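PDB 5NF4: minor fimbrium tip subunit Mfa3 from Porphyromonas gingivalis ATCC 33277, which forms part of the tip of the minor fimbriae, filaments that mediate biofilm formation and adhesion to host cells and other oral bacteria. Local coordinates for residues P39-A50 against P179-L192. Residues are numbered along the deposited sequence; the frame is centred on the assembly and turned at random.
Sequences PDVYLLVNARAA and PLPFKPDGENNVKL. With SO4 (sulfate ion), chain D.
P179 lays its ring against strand 41-49, CG 3.7 Å from L44 CB and CB against Y42; lacking an N-H, it suits a place just before the pairing starts. L180 pairs in parallel fashion with L43, its N bonding to Y42 O and its O to L44 N, while its CD1 meets V41 CG1. P181 can follow because its nitrogen is not needed for pairing with 41-49. F182 N closes this first run on L44 O (2.9 Å), nearly straight at 171°. With CG anti to the backbone N (chi1 177°), the F182 ring swings away from the strand, although CD1 still touches L43 CD1 at 3.9 Å.

Here the second segment loops out through residues 183-188, and a water bridges the break, accepting from N46 N and donating to F182 O. N188, through its N and ND2, and N189 ND2 (2.6 Å to O2) hold a sulfate, probably from the crystallisation liquor. Pairing resumes when V190 N reaches N46 O (2.8 Å); V190 O receives R48 N, spanning A47, whose small side chain suits the close approach, CB to CB 3.8 Å. K191 NZ makes a salt bridge to E187 OE1 (2.7 Å) and a hydrogen bond to the sulfate, while its CG lies over one face of the R48 guanidinium; the anion probably eases the nearness of these two cations. L192 ends the run, N to R48 O and O to A50 N.

Largely propeptide, strand 41-49 is thus held between 180-205 and antiparallel strand 99-106, with L43, V45, V190 and L192 packing on F113 and F115 of strand 109-117, and F182 stacking on F113.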
loop_
_atom_site.group_PDB
_atom_site.type_symbol
_atom_site.label_atom_id
_atom_site.label_comp_id
_atom_site.label_asym_id
_atom_site.label_seq_id
_atom_site.Cartn_x
_atom_site.Cartn_y
_atom_site.Cartn_z
ATOM N N PRO A 39 -4.132 -12.894 -36.582
ATOM C CA PRO A 39 -4.077 -11.432 -36.770
ATOM C C PRO A 39 -3.694 -10.792 -35.441
ATOM O O PRO A 39 -4.276 -11.155 -34.447
ATOM C CB PRO A 39 -5.496 -11.049 -37.200
ATOM C CG PRO A 39 -6.330 -12.288 -37.045
ATOM C CD PRO A 39 -5.407 -13.472 -37.029
ATOM N N ASP A 40 -2.719 -9.891 -35.426
ATOM C CA ASP A 40 -2.129 -9.449 -34.156
ATOM C C ASP A 40 -2.672 -8.138 -33.604
ATOM O O ASP A 40 -3.435 -7.396 -34.259
ATOM C CB ASP A 40 -0.625 -9.319 -34.334
ATOM C CG ASP A 40 0.028 -10.643 -34.644
ATOM O OD1 ASP A 40 -0.206 -11.605 -33.882
ATOM O OD2 ASP A 40 0.769 -10.720 -35.648
ATOM N N VAL A 41 -2.224 -7.862 -32.385
ATOM C CA VAL A 41 -2.444 -6.600 -31.728
ATOM C C VAL A 41 -1.094 -6.062 -31.238
ATOM O O VAL A 41 -0.318 -6.804 -30.634
ATOM C CB VAL A 41 -3.376 -6.751 -30.505
ATOM C CG1 VAL A 41 -3.817 -5.371 -29.982
ATOM C CG2 VAL A 41 -4.574 -7.623 -30.848
ATOM N N TYR A 42 -0.835 -4.789 -31.500
ATOM C CA TYR A 42 0.272 -4.071 -30.861
ATOM C C TYR A 42 -0.339 -3.069 -29.912
ATOM O O TYR A 42 -1.106 -2.198 -30.324
ATOM C CB TYR A 42 1.156 -3.385 -31.879
ATOM C CG TYR A 42 1.811 -4.353 -32.822
ATOM C CD1 TYR A 42 1.117 -4.867 -33.904
ATOM C CD2 TYR A 42 3.113 -4.772 -32.614
ATOM C CE1 TYR A 42 1.720 -5.769 -34.760
ATOM C CE2 TYR A 42 3.715 -5.673 -33.453
ATOM C CZ TYR A 42 3.019 -6.166 -34.523
ATOM O OH TYR A 42 3.647 -7.058 -35.351
ATOM N N LEU A 43 0.026 -3.207 -28.643
ATOM C CA LEU A 43 -0.489 -2.403 -27.546
ATOM C C LEU A 43 0.595 -1.521 -26.991
ATOM O O LEU A 43 1.683 -2.007 -26.728
ATOM C CB LEU A 43 -0.993 -3.278 -26.392
ATOM C CG LEU A 43 -2.346 -3.940 -26.417
ATOM C CD1 LEU A 43 -2.603 -4.525 -25.032
ATOM C CD2 LEU A 43 -3.384 -2.937 -26.805
ATOM N N LEU A 44 0.268 -0.253 -26.781
ATOM C CA LEU A 44 1.123 0.678 -26.062
ATOM C C LEU A 44 0.688 0.737 -24.608
ATOM O O LEU A 44 -0.421 1.171 -24.306
ATOM C CB LEU A 44 1.059 2.063 -26.689
ATOM C CG LEU A 44 2.053 3.063 -26.094
ATOM C CD1 LEU A 44 3.475 2.639 -26.375
ATOM C CD2 LEU A 44 1.800 4.449 -26.645
ATOM N N VAL A 45 1.572 0.288 -23.723
ATOM C CA VAL A 45 1.274 0.198 -22.293
ATOM C C VAL A 45 1.960 1.393 -21.652
ATOM O O VAL A 45 3.158 1.620 -21.878
ATOM C CB VAL A 45 1.762 -1.142 -21.695
ATOM C CG1 VAL A 45 1.637 -1.156 -20.155
ATOM C CG2 VAL A 45 0.966 -2.292 -22.267
ATOM N N ASN A 46 1.186 2.207 -20.936
ATOM C CA ASN A 46 1.743 3.284 -20.110
ATOM C C ASN A 46 1.370 3.059 -18.663
ATOM O O ASN A 46 0.176 3.013 -18.336
ATOM C CB ASN A 46 1.252 4.653 -20.558
ATOM C CG ASN A 46 2.173 5.769 -20.092
ATOM O OD1 ASN A 46 2.650 5.769 -18.958
ATOM N ND2 ASN A 46 2.460 6.699 -20.980
ATOM N N ALA A 47 2.392 2.901 -17.823
ATOM C CA ALA A 47 2.231 2.508 -16.422
ATOM C C ALA A 47 2.955 3.482 -15.510
ATOM O O ALA A 47 3.979 4.058 -15.876
ATOM C CB ALA A 47 2.751 1.101 -16.203
ATOM N N ARG A 48 2.409 3.673 -14.313
ATOM C CA ARG A 48 2.958 4.653 -13.415
ATOM C C ARG A 48 2.399 4.382 -12.028
ATOM O O ARG A 48 1.353 3.746 -11.895
ATOM C CB ARG A 48 2.614 6.063 -13.883
ATOM C CG ARG A 48 1.142 6.348 -13.968
ATOM C CD ARG A 48 0.916 7.838 -14.064
ATOM N NE ARG A 48 -0.470 8.169 -14.372
ATOM C CZ ARG A 48 -1.461 8.175 -13.484
ATOM N NH1 ARG A 48 -1.237 7.859 -12.211
ATOM N NH2 ARG A 48 -2.686 8.495 -13.876
ATOM N N ALA A 49 3.102 4.827 -10.997
ATOM C CA ALA A 49 2.549 4.667 -9.673
ATOM C C ALA A 49 1.340 5.598 -9.522
ATOM O O ALA A 49 1.348 6.723 -10.029
ATOM C CB ALA A 49 3.600 4.946 -8.611
ATOM N N ALA A 50 0.292 5.107 -8.862
ATOM C CA ALA A 50 -0.902 5.905 -8.584
ATOM C C ALA A 50 -0.610 6.994 -7.548
ATOM O O ALA A 50 -0.640 6.748 -6.337
ATOM C CB ALA A 50 -2.039 5.003 -8.100
ATOM N N PRO A 179 1.221 1.598 -32.283
ATOM C CA PRO A 179 0.402 0.654 -31.509
ATOM C C PRO A 179 -0.895 1.268 -30.998
ATOM O O PRO A 179 -1.045 2.477 -30.937
ATOM C CB PRO A 179 1.310 0.259 -30.336
ATOM C CG PRO A 179 2.228 1.437 -30.184
ATOM C CD PRO A 179 2.450 1.978 -31.562
ATOM N N LEU A 180 -1.841 0.412 -30.651
ATOM C CA LEU A 180 -3.072 0.857 -30.001
ATOM C C LEU A 180 -2.811 1.121 -28.506
ATOM O O LEU A 180 -2.257 0.267 -27.834
ATOM C CB LEU A 180 -4.161 -0.210 -30.152
ATOM C CG LEU A 180 -4.452 -0.663 -31.583
ATOM C CD1 LEU A 180 -5.400 -1.860 -31.570
ATOM C CD2 LEU A 180 -5.025 0.478 -32.383
ATOM N N PRO A 181 -3.218 2.296 -27.989
ATOM C CA PRO A 181 -3.058 2.525 -26.550
ATOM C C PRO A 181 -3.883 1.550 -25.734
ATOM O O PRO A 181 -5.077 1.349 -25.986
ATOM C CB PRO A 181 -3.549 3.965 -26.347
ATOM C CG PRO A 181 -4.197 4.373 -27.622
ATOM C CD PRO A 181 -3.656 3.509 -28.703
ATOM N N PHE A 182 -3.232 0.914 -24.781
ATOM C CA PHE A 182 -3.919 0.054 -23.821
ATOM C C PHE A 182 -4.706 0.926 -22.844
ATOM O O PHE A 182 -4.135 1.782 -22.172
ATOM C CB PHE A 182 -2.913 -0.827 -23.066
ATOM C CG PHE A 182 -3.528 -1.698 -22.008
ATOM C CD1 PHE A 182 -4.603 -2.513 -22.298
ATOM C CD2 PHE A 182 -3.006 -1.722 -20.732
ATOM C CE1 PHE A 182 -5.156 -3.321 -21.335
ATOM C CE2 PHE A 182 -3.543 -2.534 -19.757
ATOM C CZ PHE A 182 -4.624 -3.325 -20.047
ATOM N N LYS A 183 -6.017 0.720 -22.794
ATOM C CA LYS A 183 -6.874 1.478 -21.905
ATOM C C LYS A 183 -7.507 0.555 -20.853
ATOM O O LYS A 183 -8.627 0.091 -21.043
ATOM C CB LYS A 183 -7.945 2.204 -22.726
ATOM C CG LYS A 183 -7.363 3.168 -23.783
ATOM C CD LYS A 183 -7.115 4.554 -23.222
ATOM C CE LYS A 183 -6.172 5.395 -24.094
ATOM N NZ LYS A 183 -6.635 5.594 -25.495
ATOM N N PRO A 184 -6.789 0.283 -19.741
ATOM C CA PRO A 184 -7.319 -0.626 -18.722
ATOM C C PRO A 184 -8.593 -0.064 -18.110
ATOM O O PRO A 184 -8.588 1.072 -17.635
ATOM C CB PRO A 184 -6.193 -0.692 -17.683
ATOM C CG PRO A 184 -5.449 0.638 -17.848
ATOM C CD PRO A 184 -5.511 0.905 -19.323
ATOM N N ASP A 185 -9.655 -0.860 -18.130
ATOM C CA ASP A 185 -10.986 -0.438 -17.677
ATOM C C ASP A 185 -11.326 0.991 -18.118
ATOM O O ASP A 185 -11.900 1.772 -17.356
ATOM C CB ASP A 185 -11.068 -0.610 -16.166
ATOM C CG ASP A 185 -11.157 -2.077 -15.774
ATOM O OD1 ASP A 185 -11.825 -2.839 -16.501
ATOM O OD2 ASP A 185 -10.550 -2.490 -14.779
ATOM N N GLY A 186 -10.968 1.309 -19.361
ATOM C CA GLY A 186 -11.263 2.603 -19.955
ATOM C C GLY A 186 -10.394 3.780 -19.538
ATOM O O GLY A 186 -10.588 4.892 -20.032
ATOM N N GLU A 187 -9.442 3.543 -18.640
ATOM C CA GLU A 187 -8.518 4.579 -18.183
ATOM C C GLU A 187 -7.334 4.694 -19.134
ATOM O O GLU A 187 -7.073 3.773 -19.898
ATOM C CB GLU A 187 -8.021 4.264 -16.778
ATOM C CG GLU A 187 -9.109 4.105 -15.738
ATOM C CD GLU A 187 -8.547 3.918 -14.335
ATOM O OE1 GLU A 187 -8.630 4.872 -13.536
ATOM O OE2 GLU A 187 -8.017 2.823 -14.031
ATOM N N ASN A 188 -6.626 5.823 -19.092
ATOM C CA ASN A 188 -5.505 6.067 -20.012
ATOM C C ASN A 188 -4.205 5.405 -19.602
ATOM O O ASN A 188 -3.335 5.152 -20.435
ATOM C CB ASN A 188 -5.246 7.558 -20.143
ATOM C CG ASN A 188 -6.313 8.256 -20.940
ATOM O OD1 ASN A 188 -6.783 7.737 -21.953
ATOM N ND2 ASN A 188 -6.712 9.436 -20.483
ATOM N N ASN A 189 -4.080 5.127 -18.314
ATOM C CA ASN A 189 -2.830 4.662 -17.748
ATOM C C ASN A 189 -3.073 3.469 -16.868
ATOM O O ASN A 189 -4.122 3.378 -16.239
ATOM C CB ASN A 189 -2.163 5.744 -16.885
ATOM C CG ASN A 189 -1.825 6.986 -17.662
ATOM O OD1 ASN A 189 -0.850 7.015 -18.411
ATOM N ND2 ASN A 189 -2.618 8.035 -17.472
ATOM N N VAL A 190 -2.081 2.594 -16.801
ATOM C CA VAL A 190 -1.987 1.609 -15.743
ATOM C C VAL A 190 -1.502 2.351 -14.500
ATOM O O VAL A 190 -0.467 3.006 -14.547
ATOM C CB VAL A 190 -1.011 0.472 -16.097
ATOM C CG1 VAL A 190 -0.744 -0.438 -14.890
ATOM C CG2 VAL A 190 -1.560 -0.341 -17.239
ATOM N N LYS A 191 -2.223 2.200 -13.393
ATOM C CA LYS A 191 -1.932 2.939 -12.167
ATOM C C LYS A 191 -1.634 1.924 -11.088
ATOM O O LYS A 191 -2.522 1.202 -10.604
ATOM C CB LYS A 191 -3.102 3.828 -11.766
ATOM C CG LYS A 191 -3.415 4.953 -12.750
ATOM C CD LYS A 191 -4.908 5.279 -12.740
ATOM C CE LYS A 191 -5.283 6.244 -13.846
ATOM N NZ LYS A 191 -6.695 6.694 -13.724
ATOM N N LEU A 192 -0.367 1.861 -10.716
ATOM C CA LEU A 192 0.090 0.855 -9.771
ATOM C C LEU A 192 -0.266 1.298 -8.370
ATOM O O LEU A 192 -0.182 2.490 -8.073
ATOM C CB LEU A 192 1.596 0.659 -9.898
ATOM C CG LEU A 192 2.056 0.262 -11.310
ATOM C CD1 LEU A 192 3.565 0.458 -11.481
ATOM C CD2 LEU A 192 1.675 -1.175 -11.560
HETATM S S SO4 D . -6.048 8.547 -16.565
HETATM O O1 SO4 D . -6.090 9.147 -15.234
HETATM O O2 SO4 D . -5.019 7.517 -16.605
HETATM O O3 SO4 D . -7.344 7.954 -16.883
HETATM O O4 SO4 D . -5.725 9.589 -17.536
HETATM O O HOH W 1 -1.675 1.940 -20.707
#